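Local coordinates for protein 3,4-dihydroxy-2-butanone 4-phosphate synthase (PDB 1TKS) that catalyses the conversion of D-ribulose 5-phosphate to formate and 3,4-dihydroxy-2-butanone 4-phosphate in riboflavin biosynthesis, probably with magnesium or manganese as cofactor, at residues L21-L35 with C181-I195. Residues are numbered along the deposited sequence; the frame is centred on the assembly and turned at random.
Sequences LIVMDDEDRENEGDL and CIQFGKKHGIKIINI
I22 and M24 each bond through both backbone N and O to segment 181-195, whose strand 191-194 runs parallel to strand 21-24. I22 N gives a nearly straight bond to K191 O (2.9 Å, 174° at the hydrogen) and I22 O receives I193 N. M24 N then reaches I193 O, and I195 N closes the series on M24 O with a more bent bond (150°). On the face that carries I22, helix 181-188 covers the strands. CD1 of I22 sits against the backbone at C181 O (3.5 Å) and G185 CA, and also meets the F184 ring at its edge; CG1 touches I190 CG2, the two side chains crossing at about a right angle. M24, bent at chi2 and chi3, curls so that CE lies 3.6 Å from C181 SG, a sulfur that also rests on G33 CA. On the opposite face I193 packs against V23 and L21, under helices 8-16 and 145-155. Its CG1 stands between backbone N and carbonyl carbon (chi1 58°), which lays it alongside V23 CG2 at 3.9 Å, while CD1 extends to L21 CD1. Polar groups gather at the strand ends: a water accepts from N194 ND2 and donates to E27 OE2 (2.5 Å), while N194 OD1 N-caps the last helix at Q197 N. D25 OD1 and D34 OD2 hydrogen-bond to H145 NE2 and ND1 respectively; H145, like E30, is a likely magnesium ligand, and D34 probably binds substrate. Strand 191-194 thus edges, within this chain, a mixed sheet sandwiched between helix 178-188 and helices 8-16 and 145-155, a layered alpha/beta fold whose loop after strand 21-24 carries part of the probable active site.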
# COMPACT_ATOMS: atom_id res chain seq x y z
N LEU B 21 -15.84 -9.82 -3.40
CA LEU B 21 -15.81 -11.27 -3.42
C LEU B 21 -14.47 -11.62 -2.79
O LEU B 21 -13.48 -10.94 -3.03
CB LEU B 21 -15.88 -11.84 -4.84
CG LEU B 21 -17.24 -11.84 -5.53
CD1 LEU B 21 -17.10 -12.40 -6.94
CD2 LEU B 21 -18.23 -12.68 -4.73
N ILE B 22 -14.46 -12.65 -1.94
CA ILE B 22 -13.23 -13.11 -1.34
C ILE B 22 -12.79 -14.19 -2.32
O ILE B 22 -13.57 -15.09 -2.64
CB ILE B 22 -13.47 -13.72 0.05
CG1 ILE B 22 -13.94 -12.63 1.01
CG2 ILE B 22 -12.18 -14.36 0.57
CD1 ILE B 22 -14.48 -13.14 2.33
N VAL B 23 -11.57 -14.08 -2.81
CA VAL B 23 -11.06 -15.03 -3.79
C VAL B 23 -9.83 -15.80 -3.32
O VAL B 23 -8.84 -15.20 -2.92
CB VAL B 23 -10.73 -14.28 -5.10
CG1 VAL B 23 -10.20 -15.24 -6.14
CG2 VAL B 23 -11.98 -13.57 -5.62
N MET B 24 -9.91 -17.13 -3.37
CA MET B 24 -8.81 -18.02 -2.99
C MET B 24 -8.34 -18.68 -4.28
O MET B 24 -9.06 -18.65 -5.29
CB MET B 24 -9.28 -19.14 -2.05
CG MET B 24 -10.38 -18.80 -1.10
SD MET B 24 -9.91 -17.46 0.05
CE MET B 24 -8.95 -18.33 1.21
N ASP B 25 -7.15 -19.27 -4.27
CA ASP B 25 -6.64 -19.96 -5.46
C ASP B 25 -7.48 -21.20 -5.75
O ASP B 25 -7.87 -21.44 -6.89
CB ASP B 25 -5.19 -20.40 -5.25
CG ASP B 25 -4.21 -19.26 -5.39
OD1 ASP B 25 -4.49 -18.33 -6.18
OD2 ASP B 25 -3.16 -19.30 -4.72
N ASP B 26 -7.72 -22.00 -4.72
CA ASP B 26 -8.53 -23.20 -4.86
C ASP B 26 -9.17 -23.53 -3.52
O ASP B 26 -9.37 -22.63 -2.70
CB ASP B 26 -7.70 -24.38 -5.41
CG ASP B 26 -6.46 -24.69 -4.60
OD1 ASP B 26 -5.53 -25.28 -5.19
OD2 ASP B 26 -6.39 -24.37 -3.40
N GLU B 27 -9.51 -24.79 -3.29
CA GLU B 27 -10.17 -25.15 -2.04
C GLU B 27 -9.26 -25.38 -0.83
O GLU B 27 -9.75 -25.55 0.28
CB GLU B 27 -11.03 -26.40 -2.25
CG GLU B 27 -12.04 -26.30 -3.38
CD GLU B 27 -13.08 -27.40 -3.34
OE1 GLU B 27 -12.82 -28.45 -2.70
OE2 GLU B 27 -14.16 -27.24 -3.94
N ASP B 28 -7.95 -25.37 -1.03
CA ASP B 28 -7.01 -25.63 0.07
C ASP B 28 -7.16 -24.72 1.28
O ASP B 28 -7.24 -23.50 1.15
CB ASP B 28 -5.56 -25.58 -0.42
CG ASP B 28 -4.63 -26.34 0.49
OD1 ASP B 28 -4.64 -27.60 0.43
OD2 ASP B 28 -3.89 -25.71 1.27
N ARG B 29 -7.19 -25.32 2.46
CA ARG B 29 -7.34 -24.57 3.70
C ARG B 29 -6.22 -23.56 3.95
O ARG B 29 -6.44 -22.56 4.63
CB ARG B 29 -7.41 -25.52 4.90
CG ARG B 29 -8.59 -26.48 4.89
CD ARG B 29 -9.89 -25.77 5.22
NE ARG B 29 -10.99 -26.71 5.39
CZ ARG B 29 -12.22 -26.37 5.73
NH1 ARG B 29 -13.17 -27.29 5.86
NH2 ARG B 29 -12.52 -25.09 5.95
N GLU B 30 -5.04 -23.80 3.39
CA GLU B 30 -3.92 -22.89 3.62
C GLU B 30 -3.87 -21.68 2.69
O GLU B 30 -3.03 -20.81 2.86
CB GLU B 30 -2.60 -23.65 3.55
CG GLU B 30 -2.45 -24.70 4.64
CD GLU B 30 -1.03 -25.19 4.80
OE1 GLU B 30 -0.54 -25.92 3.92
OE2 GLU B 30 -0.39 -24.83 5.81
N ASN B 31 -4.77 -21.63 1.71
CA ASN B 31 -4.80 -20.50 0.79
C ASN B 31 -5.08 -19.20 1.54
O ASN B 31 -5.82 -19.18 2.52
CB ASN B 31 -5.90 -20.68 -0.26
CG ASN B 31 -5.56 -21.73 -1.30
OD1 ASN B 31 -6.45 -22.31 -1.92
ND2 ASN B 31 -4.27 -21.97 -1.51
N GLU B 32 -4.49 -18.11 1.06
CA GLU B 32 -4.70 -16.79 1.64
C GLU B 32 -5.71 -16.08 0.75
O GLU B 32 -5.62 -16.15 -0.48
CB GLU B 32 -3.38 -16.01 1.70
CG GLU B 32 -2.23 -16.80 2.30
CD GLU B 32 -1.02 -15.93 2.57
OE1 GLU B 32 -0.72 -15.05 1.73
OE2 GLU B 32 -0.36 -16.14 3.61
N GLY B 33 -6.67 -15.39 1.36
CA GLY B 33 -7.71 -14.72 0.59
C GLY B 33 -7.54 -13.25 0.27
O GLY B 33 -7.01 -12.47 1.06
N ASP B 34 -8.01 -12.87 -0.92
CA ASP B 34 -7.94 -11.49 -1.37
C ASP B 34 -9.34 -10.96 -1.64
O ASP B 34 -10.22 -11.71 -2.08
CB ASP B 34 -7.13 -11.36 -2.67
CG ASP B 34 -5.63 -11.51 -2.46
OD1 ASP B 34 -5.17 -11.49 -1.31
OD2 ASP B 34 -4.92 -11.63 -3.48
N LEU B 35 -9.55 -9.68 -1.36
CA LEU B 35 -10.83 -9.05 -1.64
C LEU B 35 -10.72 -8.49 -3.06
O LEU B 35 -9.72 -7.86 -3.41
CB LEU B 35 -11.09 -7.91 -0.66
CG LEU B 35 -11.62 -8.34 0.70
CD1 LEU B 35 -11.66 -7.14 1.64
CD2 LEU B 35 -13.01 -8.95 0.54
N CYS B 181 -11.05 -16.44 6.36
CA CYS B 181 -11.80 -15.82 5.26
C CYS B 181 -13.28 -16.17 5.36
O CYS B 181 -14.14 -15.34 5.07
CB CYS B 181 -11.25 -16.28 3.91
SG CYS B 181 -9.63 -15.59 3.50
N ILE B 182 -13.56 -17.41 5.75
CA ILE B 182 -14.93 -17.88 5.90
C ILE B 182 -15.58 -17.04 7.00
O ILE B 182 -16.71 -16.58 6.86
CB ILE B 182 -14.96 -19.38 6.30
CG1 ILE B 182 -14.44 -20.22 5.14
CG2 ILE B 182 -16.37 -19.79 6.70
CD1 ILE B 182 -14.33 -21.70 5.44
N GLN B 183 -14.84 -16.83 8.09
CA GLN B 183 -15.33 -16.03 9.20
C GLN B 183 -15.59 -14.59 8.75
O GLN B 183 -16.62 -14.00 9.10
CB GLN B 183 -14.30 -16.06 10.34
CG GLN B 183 -14.21 -14.78 11.16
CD GLN B 183 -15.50 -14.43 11.85
OE1 GLN B 183 -16.02 -15.20 12.65
NE2 GLN B 183 -16.03 -13.24 11.54
N PHE B 184 -14.66 -14.04 7.98
CA PHE B 184 -14.77 -12.67 7.48
C PHE B 184 -15.98 -12.55 6.55
O PHE B 184 -16.72 -11.57 6.61
CB PHE B 184 -13.49 -12.29 6.73
CG PHE B 184 -13.41 -10.83 6.38
CD1 PHE B 184 -12.90 -9.90 7.29
CD2 PHE B 184 -13.86 -10.38 5.14
CE1 PHE B 184 -12.85 -8.55 6.97
CE2 PHE B 184 -13.82 -9.03 4.81
CZ PHE B 184 -13.31 -8.11 5.73
N GLY B 185 -16.16 -13.55 5.70
CA GLY B 185 -17.28 -13.54 4.77
C GLY B 185 -18.62 -13.54 5.48
O GLY B 185 -19.53 -12.81 5.09
N LYS B 186 -18.75 -14.35 6.52
CA LYS B 186 -20.01 -14.41 7.25
C LYS B 186 -20.27 -13.13 8.04
O LYS B 186 -21.40 -12.65 8.09
CB LYS B 186 -20.03 -15.62 8.20
CG LYS B 186 -20.04 -16.96 7.47
CD LYS B 186 -20.13 -18.12 8.44
CE LYS B 186 -21.45 -18.12 9.20
NZ LYS B 186 -21.47 -19.16 10.27
N LYS B 187 -19.23 -12.58 8.64
CA LYS B 187 -19.38 -11.36 9.43
C LYS B 187 -19.79 -10.16 8.57
O LYS B 187 -20.62 -9.35 8.98
CB LYS B 187 -18.08 -11.03 10.15
CG LYS B 187 -18.13 -9.76 10.98
CD LYS B 187 -16.83 -9.53 11.72
CE LYS B 187 -16.88 -8.25 12.55
NZ LYS B 187 -15.63 -8.08 13.34
N HIS B 188 -19.22 -10.07 7.38
CA HIS B 188 -19.51 -8.94 6.49
C HIS B 188 -20.46 -9.25 5.34
O HIS B 188 -20.75 -8.37 4.53
CB HIS B 188 -18.19 -8.39 5.95
CG HIS B 188 -17.26 -7.92 7.02
ND1 HIS B 188 -17.46 -6.76 7.73
CD2 HIS B 188 -16.14 -8.48 7.53
CE1 HIS B 188 -16.51 -6.63 8.64
NE2 HIS B 188 -15.69 -7.66 8.53
N GLY B 189 -20.93 -10.48 5.27
CA GLY B 189 -21.84 -10.86 4.20
C GLY B 189 -21.19 -10.80 2.83
O GLY B 189 -21.76 -10.28 1.87
N ILE B 190 -19.99 -11.35 2.74
CA ILE B 190 -19.25 -11.38 1.48
C ILE B 190 -19.08 -12.82 1.01
O ILE B 190 -18.66 -13.69 1.78
CB ILE B 190 -17.86 -10.73 1.64
CG1 ILE B 190 -18.03 -9.27 2.05
CG2 ILE B 190 -17.08 -10.83 0.33
CD1 ILE B 190 -16.71 -8.55 2.36
N LYS B 191 -19.44 -13.07 -0.24
CA LYS B 191 -19.36 -14.39 -0.85
C LYS B 191 -17.91 -14.76 -1.15
O LYS B 191 -17.08 -13.89 -1.43
CB LYS B 191 -20.19 -14.43 -2.13
CG LYS B 191 -21.70 -14.42 -1.90
CD LYS B 191 -22.44 -14.03 -3.17
CE LYS B 191 -23.91 -14.41 -3.10
NZ LYS B 191 -24.58 -13.88 -1.87
N ILE B 192 -17.62 -16.05 -1.11
CA ILE B 192 -16.26 -16.55 -1.34
C ILE B 192 -16.23 -17.51 -2.53
O ILE B 192 -17.11 -18.36 -2.68
CB ILE B 192 -15.74 -17.31 -0.10
CG1 ILE B 192 -15.90 -16.43 1.14
CG2 ILE B 192 -14.29 -17.72 -0.30
CD1 ILE B 192 -15.61 -17.16 2.43
N ILE B 193 -15.21 -17.37 -3.37
CA ILE B 193 -15.04 -18.25 -4.53
C ILE B 193 -13.56 -18.59 -4.65
O ILE B 193 -12.73 -18.04 -3.92
CB ILE B 193 -15.47 -17.58 -5.86
CG1 ILE B 193 -14.67 -16.29 -6.09
CG2 ILE B 193 -16.97 -17.28 -5.85
CD1 ILE B 193 -14.74 -15.77 -7.51
N ASN B 194 -13.22 -19.50 -5.55
CA ASN B 194 -11.82 -19.80 -5.78
C ASN B 194 -11.57 -19.86 -7.29
O ASN B 194 -12.49 -20.08 -8.07
CB ASN B 194 -11.38 -21.09 -5.04
CG ASN B 194 -12.06 -22.35 -5.56
OD1 ASN B 194 -11.70 -22.87 -6.61
ND2 ASN B 194 -13.03 -22.85 -4.80
N ILE B 195 -10.33 -19.60 -7.69
CA ILE B 195 -9.97 -19.57 -9.10
C ILE B 195 -10.18 -20.88 -9.83
O ILE B 195 -10.60 -20.89 -10.98
CB ILE B 195 -8.51 -19.11 -9.28
CG1 ILE B 195 -8.38 -17.67 -8.77
CG2 ILE B 195 -8.11 -19.20 -10.75
CD1 ILE B 195 -6.96 -17.13 -8.77
O HOH W 1 -14.71 -25.27 -5.44